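Local coordinates for protein probable transcriptional regulator (Pseudomonas aeruginosa, PDB 2FBI) that probably binds DNA as a homodimeric transcriptional regulator of the MarR family, through a winged helix-turn-helix domain, at residues F24-L34 / M107-I118. Sequence-based numbering, arbitrary orientation. Where two conformers were deposited one is given.
Sequences FFRPSLNQHGL and MSGDMEKNYQRI
F25 turns CG anti to its carbonyl carbon (chi1 -47°), and this carries the ring to the face of Y115. The two form an edge-to-face pair, with F25 CZ over the centre of the Y115 ring and the planes 51° apart. I118 CD1 lies 3.6 Å from F25 CE2. M111 SD comes to 3.8 Å from F25 CD1, obliquely to the ring, a Met-aromatic contact. I118 also uses CG1, which sits over one face of the F24 ring in a CH-pi contact.

S28 is a knob in a hole formed by M107, D110, M111 and N114. Its OG accepts a bent hydrogen bond from N114 ND2 (2.9 Å). One turn on, H32 NE2 donates to D110 OD2 at 3.1 Å, nearly in the imidazole plane. M107 bends at chi2 and chi3 and lies across one face of that imidazole, with CG 3.3 Å from H32 ND1. G33 has positive phi in a Schellman motif, and L34 CD2 beyond it meets M107 SD.

Y115 OH accepts a hydrogen bond from L10 N of the second subunit, whose I140 packs on F24 and I118. This packing is therefore part of the dimer interface, consistent with the helical dimerisation region of MarR proteins. Helix 26-32 runs nearly antiparallel (161°) to residues 107-118 of the long helix 98-122. W39 of helix 36-48 packs on L29, M107 and M111. Helix 10-22 adds M22 against L29 and A21 against I118.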
ATOM      1  N   PHE A  24      -1.292   2.052 -14.569  1.00 36.63           N
ATOM      2  CA  PHE A  24      -1.294   1.128 -15.723  1.00 35.24           C
ATOM      3  C   PHE A  24      -2.345   0.034 -15.673  1.00 34.52           C
ATOM      4  O   PHE A  24      -2.703  -0.496 -16.712  1.00 35.36           O
ATOM      5  CB  PHE A  24       0.089   0.573 -15.937  1.00 35.11           C
ATOM      6  CG  PHE A  24       1.064   1.608 -16.385  1.00 37.73           C
ATOM      7  CD1 PHE A  24       1.315   1.806 -17.759  1.00 41.01           C
ATOM      8  CD2 PHE A  24       1.725   2.400 -15.470  1.00 37.14           C
ATOM      9  CE1 PHE A  24       2.224   2.767 -18.182  1.00 38.19           C
ATOM     10  CE2 PHE A  24       2.629   3.359 -15.888  1.00 38.05           C
ATOM     11  CZ  PHE A  24       2.871   3.540 -17.258  1.00 38.98           C
ATOM     12  N   PHE A  25      -2.858  -0.313 -14.485  1.00 32.60           N
ATOM     13  CA  PHE A  25      -3.861  -1.355 -14.399  1.00 31.77           C
ATOM     14  C   PHE A  25      -5.244  -0.861 -14.041  1.00 32.43           C
ATOM     15  O   PHE A  25      -6.199  -1.594 -14.233  1.00 30.76           O
ATOM     16  CB  PHE A  25      -3.459  -2.529 -13.433  1.00 31.94           C
ATOM     17  CG  PHE A  25      -2.020  -3.033 -13.644  1.00 31.51           C
ATOM     18  CD1 PHE A  25      -1.736  -3.992 -14.641  1.00 26.75           C
ATOM     19  CD2 PHE A  25      -0.986  -2.529 -12.882  1.00 26.85           C
ATOM     20  CE1 PHE A  25      -0.437  -4.379 -14.906  1.00 27.10           C
ATOM     21  CE2 PHE A  25       0.328  -2.945 -13.124  1.00 28.61           C
ATOM     22  CZ  PHE A  25       0.582  -3.880 -14.139  1.00 28.40           C
ATOM     23  N   ARG A  26      -5.393   0.316 -13.444  1.00 34.01           N
ATOM     24  CA  ARG A  26      -6.766   0.590 -12.913  1.00 36.40           C
ATOM     25  C   ARG A  26      -7.802   0.669 -14.044  1.00 36.00           C
ATOM     26  O   ARG A  26      -8.926   0.163 -13.889  1.00 37.97           O
ATOM     27  CB  ARG A  26      -6.823   1.811 -11.990  1.00 37.92           C
ATOM     28  CG  ARG A  26      -6.342   1.502 -10.553  1.00 39.89           C
ATOM     29  CD  ARG A  26      -6.771   2.566  -9.556  1.00 42.63           C
ATOM     30  NE  ARG A  26      -6.148   2.302  -8.263  1.00 42.51           N
ATOM     31  CZ  ARG A  26      -5.086   2.953  -7.785  1.00 43.41           C
ATOM     32  NH1 ARG A  26      -4.587   2.618  -6.598  1.00 44.39           N
ATOM     33  NH2 ARG A  26      -4.522   3.930  -8.475  1.00 40.74           N
ATOM     34  N   PRO A  27      -7.416   1.239 -15.201  1.00 35.80           N
ATOM     35  CA  PRO A  27      -8.403   1.262 -16.312  1.00 36.28           C
ATOM     36  C   PRO A  27      -8.893  -0.081 -16.735  1.00 35.73           C
ATOM     37  O   PRO A  27     -10.105  -0.265 -16.816  1.00 37.42           O
ATOM     38  CB  PRO A  27      -7.667   2.012 -17.413  1.00 36.42           C
ATOM     39  CG  PRO A  27      -6.747   2.876 -16.688  1.00 36.88           C
ATOM     40  CD  PRO A  27      -6.205   1.972 -15.588  1.00 35.53           C
ATOM     41  N   SER A  28      -8.029  -1.073 -16.911  1.00 35.61           N
ATOM     42  CA  SER A  28      -8.559  -2.409 -17.252  1.00 36.52           C
ATOM     43  C   SER A  28      -9.429  -3.052 -16.161  1.00 37.31           C
ATOM     44  O   SER A  28     -10.365  -3.811 -16.455  1.00 36.95           O
ATOM     45  CB  SER A  28      -7.452  -3.392 -17.636  1.00 36.37           C
ATOM     46  OG  SER A  28      -6.309  -2.670 -18.080  1.00 38.60           O
ATOM     47  N   LEU A  29      -9.053  -2.817 -14.914  1.00 37.63           N
ATOM     48  CA  LEU A  29      -9.908  -3.173 -13.800  1.00 38.44           C
ATOM     49  C   LEU A  29     -11.123  -2.229 -13.804  1.00 38.53           C
ATOM     50  O   LEU A  29     -12.189  -2.705 -13.667  1.00 38.25           O
ATOM     51  CB  LEU A  29      -9.154  -3.086 -12.448  1.00 37.67           C
ATOM     52  CG  LEU A  29      -7.822  -3.845 -12.248  1.00 35.09           C
ATOM     53  CD1 LEU A  29      -7.132  -3.346 -11.024  1.00 37.44           C
ATOM     54  CD2 LEU A  29      -8.057  -5.362 -12.195  1.00 35.72           C
ATOM     55  N   ASN A  30     -10.956  -0.907 -13.908  1.00 41.45           N
ATOM     56  CA  ASN A  30     -12.125  -0.011 -14.183  1.00 44.77           C
ATOM     57  C   ASN A  30     -12.952  -0.710 -15.279  1.00 46.93           C
ATOM     58  O   ASN A  30     -14.002  -1.333 -14.992  1.00 49.07           O
ATOM     59  CB  ASN A  30     -11.685   1.420 -14.632  1.00 45.08           C
ATOM     60  CG  ASN A  30     -11.101   2.280 -13.480  1.00 45.96           C
ATOM     61  OD1 ASN A  30     -11.163   1.888 -12.313  1.00 46.48           O
ATOM     62  ND2 ASN A  30     -10.527   3.439 -13.812  1.00 42.52           N
ATOM     63  N   GLN A  31     -12.399  -0.760 -16.503  1.00 47.82           N
ATOM     64  CA  GLN A  31     -13.069  -1.445 -17.668  1.00 48.24           C
ATOM     65  C   GLN A  31     -13.661  -2.813 -17.422  1.00 47.14           C
ATOM     66  O   GLN A  31     -14.576  -3.208 -18.121  1.00 47.31           O
ATOM     67  CB  GLN A  31     -12.188  -1.486 -18.948  1.00 48.52           C
ATOM     68  CG  GLN A  31     -12.155  -0.167 -19.722  1.00 50.75           C
ATOM     69  CD  GLN A  31     -10.760   0.183 -20.289  1.00 55.64           C
ATOM     70  OE1 GLN A  31      -9.958  -0.705 -20.657  1.00 55.42           O
ATOM     71  NE2 GLN A  31     -10.471   1.488 -20.362  1.00 56.72           N
ATOM     72  N   HIS A  32     -13.174  -3.556 -16.441  1.00 47.03           N
ATOM     73  CA  HIS A  32     -13.705  -4.939 -16.259  1.00 46.33           C
ATOM     74  C   HIS A  32     -14.642  -4.985 -15.037  1.00 45.62           C
ATOM     75  O   HIS A  32     -15.165  -6.035 -14.649  1.00 45.08           O
ATOM     76  CB  HIS A  32     -12.580  -5.949 -16.068  1.00 47.28           C
ATOM     77  CG  HIS A  32     -11.993  -6.485 -17.342  1.00 49.59           C
ATOM     78  ND1 HIS A  32     -12.164  -7.794 -17.742  1.00 49.29           N
ATOM     79  CD2 HIS A  32     -11.203  -5.907 -18.280  1.00 50.38           C
ATOM     80  CE1 HIS A  32     -11.515  -7.999 -18.876  1.00 49.91           C
ATOM     81  NE2 HIS A  32     -10.921  -6.871 -19.223  1.00 49.12           N
ATOM     82  N   GLY A  33     -14.863  -3.824 -14.448  1.00 45.28           N
ATOM     83  CA  GLY A  33     -15.641  -3.771 -13.224  1.00 45.93           C
ATOM     84  C   GLY A  33     -15.084  -4.643 -12.102  1.00 45.49           C
ATOM     85  O   GLY A  33     -15.801  -5.546 -11.591  1.00 45.09           O
ATOM     86  N   LEU A  34     -13.795  -4.401 -11.775  1.00 43.81           N
ATOM     87  CA  LEU A  34     -13.251  -4.793 -10.485  1.00 41.42           C
ATOM     88  C   LEU A  34     -12.384  -3.812  -9.752  1.00 39.63           C
ATOM     89  O   LEU A  34     -11.694  -2.955 -10.351  1.00 38.99           O
ATOM     90  CB  LEU A  34     -12.711  -6.222 -10.400  1.00 42.12           C
ATOM     91  CG  LEU A  34     -12.116  -7.300 -11.257  1.00 43.86           C
ATOM     92  CD1 LEU A  34     -12.986  -8.547 -10.976  1.00 45.65           C
ATOM     93  CD2 LEU A  34     -12.087  -6.995 -12.716  1.00 49.75           C
ATOM     94  N   MET A 107      -8.905 -11.465 -18.093  1.00 36.71           N
ATOM     95  CA  MET A 107      -8.237 -10.238 -17.726  1.00 37.33           C
ATOM     96  C   MET A 107      -6.747 -10.280 -17.992  1.00 37.41           C
ATOM     97  O   MET A 107      -6.131  -9.257 -18.167  1.00 35.54           O
ATOM     98  CB  MET A 107      -8.475  -9.945 -16.251  1.00 38.02           C
ATOM     99  CG  MET A 107      -9.851  -9.325 -15.981  1.00 41.40           C
ATOM    100  SD  MET A 107      -9.646  -7.865 -14.986  1.00 54.78           S
ATOM    101  CE  MET A 107      -8.277  -7.066 -15.808  1.00 36.15           C
ATOM    102  N   SER A 108      -6.190 -11.486 -18.056  1.00 38.43           N
ATOM    103  CA  SER A 108      -4.736 -11.685 -18.081  1.00 39.15           C
ATOM    104  C   SER A 108      -4.050 -11.153 -19.323  1.00 38.61           C
ATOM    105  O   SER A 108      -2.930 -10.692 -19.220  1.00 38.41           O
ATOM    106  CB  SER A 108      -4.360 -13.170 -17.841  1.00 39.10           C
ATOM    107  OG  SER A 108      -4.705 -13.954 -18.981  1.00 40.94           O
ATOM    108  N   GLY A 109      -4.718 -11.179 -20.480  1.00 38.65           N
ATOM    109  CA  GLY A 109      -4.142 -10.590 -21.702  1.00 38.44           C
ATOM    110  C   GLY A 109      -3.970  -9.085 -21.565  1.00 38.41           C
ATOM    111  O   GLY A 109      -2.871  -8.536 -21.792  1.00 38.38           O
ATOM    112  N   ASP A 110      -5.032  -8.412 -21.128  1.00 39.10           N
ATOM    113  CA  ASP A 110      -4.918  -6.986 -20.779  1.00 39.60           C
ATOM    114  C   ASP A 110      -3.804  -6.726 -19.744  1.00 38.66           C
ATOM    115  O   ASP A 110      -2.971  -5.841 -19.935  1.00 37.96           O
ATOM    116  CB  ASP A 110      -6.279  -6.404 -20.322  1.00 40.81           C
ATOM    117  CG  ASP A 110      -7.300  -6.298 -21.475  1.00 45.59           C
ATOM    118  OD1 ASP A 110      -6.862  -6.159 -22.649  1.00 49.35           O
ATOM    119  OD2 ASP A 110      -8.538  -6.381 -21.223  1.00 50.30           O
ATOM    120  N   MET A 111      -3.772  -7.500 -18.663  0.50 38.93           N
ATOM    121  CA  MET A 111      -2.774  -7.239 -17.615  0.50 39.39           C
ATOM    122  C   MET A 111      -1.322  -7.490 -18.093  0.50 39.08           C
ATOM    123  O   MET A 111      -0.393  -6.813 -17.641  0.50 38.93           O
ATOM    124  CB  MET A 111      -3.109  -7.956 -16.280  0.50 39.12           C
ATOM    125  CG  MET A 111      -4.507  -7.653 -15.655  0.50 40.36           C
ATOM    126  SD  MET A 111      -4.881  -6.015 -14.929  0.50 39.80           S
ATOM    127  CE  MET A 111      -5.090  -5.074 -16.396  0.50 34.84           C
ATOM    128  N   GLU A 112      -1.135  -8.441 -19.011  1.00 39.55           N
ATOM    129  CA  GLU A 112       0.177  -8.658 -19.654  1.00 40.23           C
ATOM    130  C   GLU A 112       0.609  -7.423 -20.494  1.00 39.59           C
ATOM    131  O   GLU A 112       1.747  -6.949 -20.364  1.00 39.65           O
ATOM    132  CB  GLU A 112       0.149  -9.968 -20.457  1.00 40.49           C
ATOM    133  CG  GLU A 112       1.393 -10.308 -21.351  1.00 44.21           C
ATOM    134  CD  GLU A 112       2.721 -10.359 -20.593  1.00 51.68           C
ATOM    135  OE1 GLU A 112       2.755 -11.025 -19.534  1.00 55.20           O
ATOM    136  OE2 GLU A 112       3.722  -9.725 -21.054  1.00 55.47           O
ATOM    137  N   LYS A 113      -0.313  -6.868 -21.279  1.00 39.23           N
ATOM    138  CA  LYS A 113      -0.033  -5.651 -22.069  1.00 39.41           C
ATOM    139  C   LYS A 113       0.340  -4.471 -21.181  1.00 38.89           C
ATOM    140  O   LYS A 113       1.239  -3.671 -21.525  1.00 38.26           O
ATOM    141  CB  LYS A 113      -1.240  -5.230 -22.898  1.00 40.64           C
ATOM    142  CG  LYS A 113      -1.890  -6.329 -23.698  1.00 43.72           C
ATOM    143  CD  LYS A 113      -1.705  -6.124 -25.184  1.00 49.61           C
ATOM    144  CE  LYS A 113      -2.290  -7.321 -25.991  1.00 52.98           C
ATOM    145  NZ  LYS A 113      -3.777  -7.437 -25.858  1.00 52.23           N
ATOM    146  N   ASN A 114      -0.335  -4.359 -20.028  1.00 37.41           N
ATOM    147  CA  ASN A 114       0.017  -3.302 -19.109  1.00 36.73           C
ATOM    148  C   ASN A 114       1.371  -3.485 -18.484  1.00 36.03           C
ATOM    149  O   ASN A 114       2.075  -2.499 -18.233  1.00 35.99           O
ATOM    150  CB  ASN A 114      -1.078  -3.109 -18.076  1.00 37.02           C
ATOM    151  CG  ASN A 114      -2.375  -2.673 -18.719  1.00 39.04           C
ATOM    152  OD1 ASN A 114      -2.372  -1.790 -19.570  1.00 36.99           O
ATOM    153  ND2 ASN A 114      -3.477  -3.307 -18.342  1.00 38.80           N
ATOM    154  N   TYR A 115       1.770  -4.742 -18.270  1.00 35.44           N
ATOM    155  CA  TYR A 115       3.147  -5.027 -17.831  1.00 34.75           C
ATOM    156  C   TYR A 115       4.193  -4.768 -18.925  1.00 34.98           C
ATOM    157  O   TYR A 115       5.276  -4.306 -18.629  1.00 35.01           O
ATOM    158  CB  TYR A 115       3.302  -6.477 -17.289  1.00 34.95           C
ATOM    159  CG  TYR A 115       3.009  -6.552 -15.822  1.00 34.10           C
ATOM    160  CD1 TYR A 115       1.874  -7.206 -15.365  1.00 31.57           C
ATOM    161  CD2 TYR A 115       3.839  -5.879 -14.883  1.00 33.85           C
ATOM    162  CE1 TYR A 115       1.585  -7.261 -13.983  1.00 33.75           C
ATOM    163  CE2 TYR A 115       3.548  -5.913 -13.528  1.00 35.28           C
ATOM    164  CZ  TYR A 115       2.420  -6.611 -13.082  1.00 33.16           C
ATOM    165  OH  TYR A 115       2.113  -6.632 -11.744  1.00 34.32           O
ATOM    166  N   GLN A 116       3.869  -5.080 -20.170  1.00 36.67           N
ATOM    167  CA  GLN A 116       4.719  -4.695 -21.316  1.00 39.96           C
ATOM    168  C   GLN A 116       4.944  -3.174 -21.403  1.00 39.23           C
ATOM    169  O   GLN A 116       6.063  -2.726 -21.626  1.00 40.46           O
ATOM    170  CB  GLN A 116       4.171  -5.275 -22.633  1.00 39.05           C
ATOM    171  CG  GLN A 116       4.366  -6.805 -22.691  1.00 43.73           C
ATOM    172  CD  GLN A 116       3.466  -7.560 -23.719  1.00 45.11           C
ATOM    173  OE1 GLN A 116       2.399  -7.066 -24.168  1.00 50.76           O
ATOM    174  NE2 GLN A 116       3.899  -8.783 -24.069  1.00 49.61           N
ATOM    175  N   ARG A 117       3.896  -2.388 -21.164  1.00 38.70           N
ATOM    176  CA  ARG A 117       4.030  -0.921 -21.095  1.00 37.95           C
ATOM    177  C   ARG A 117       4.946  -0.489 -19.965  1.00 37.73           C
ATOM    178  O   ARG A 117       5.751   0.442 -20.131  1.00 37.42           O
ATOM    179  CB  ARG A 117       2.664  -0.271 -20.963  1.00 36.71           C
ATOM    180  CG  ARG A 117       1.762  -0.470 -22.178  1.00 39.10           C
ATOM    181  CD  ARG A 117       0.406   0.277 -22.034  1.00 39.62           C
ATOM    182  NE  ARG A 117      -0.358   0.185 -23.302  1.00 51.89           N
ATOM    183  CZ  ARG A 117      -1.405  -0.625 -23.565  1.00 55.43           C
ATOM    184  NH1 ARG A 117      -1.897  -1.472 -22.649  1.00 57.42           N
ATOM    185  NH2 ARG A 117      -1.982  -0.590 -24.769  1.00 57.18           N
ATOM    186  N   ILE A 118       4.846  -1.167 -18.803  1.00 37.18           N
ATOM    187  CA  ILE A 118       5.707  -0.842 -17.656  1.00 36.53           C
ATOM    188  C   ILE A 118       7.165  -1.199 -17.954  1.00 37.67           C
ATOM    189  O   ILE A 118       8.095  -0.435 -17.663  1.00 37.45           O
ATOM    190  CB  ILE A 118       5.208  -1.523 -16.327  1.00 37.18           C
ATOM    191  CG1 ILE A 118       3.879  -0.865 -15.868  1.00 34.48           C
ATOM    192  CG2 ILE A 118       6.316  -1.495 -15.251  1.00 34.65           C
ATOM    193  CD1 ILE A 118       3.206  -1.441 -14.593  1.00 35.76           C
TER
HETATM  194  O   HOH W   1      -8.860  -2.950 -20.846  1.00 55.85           O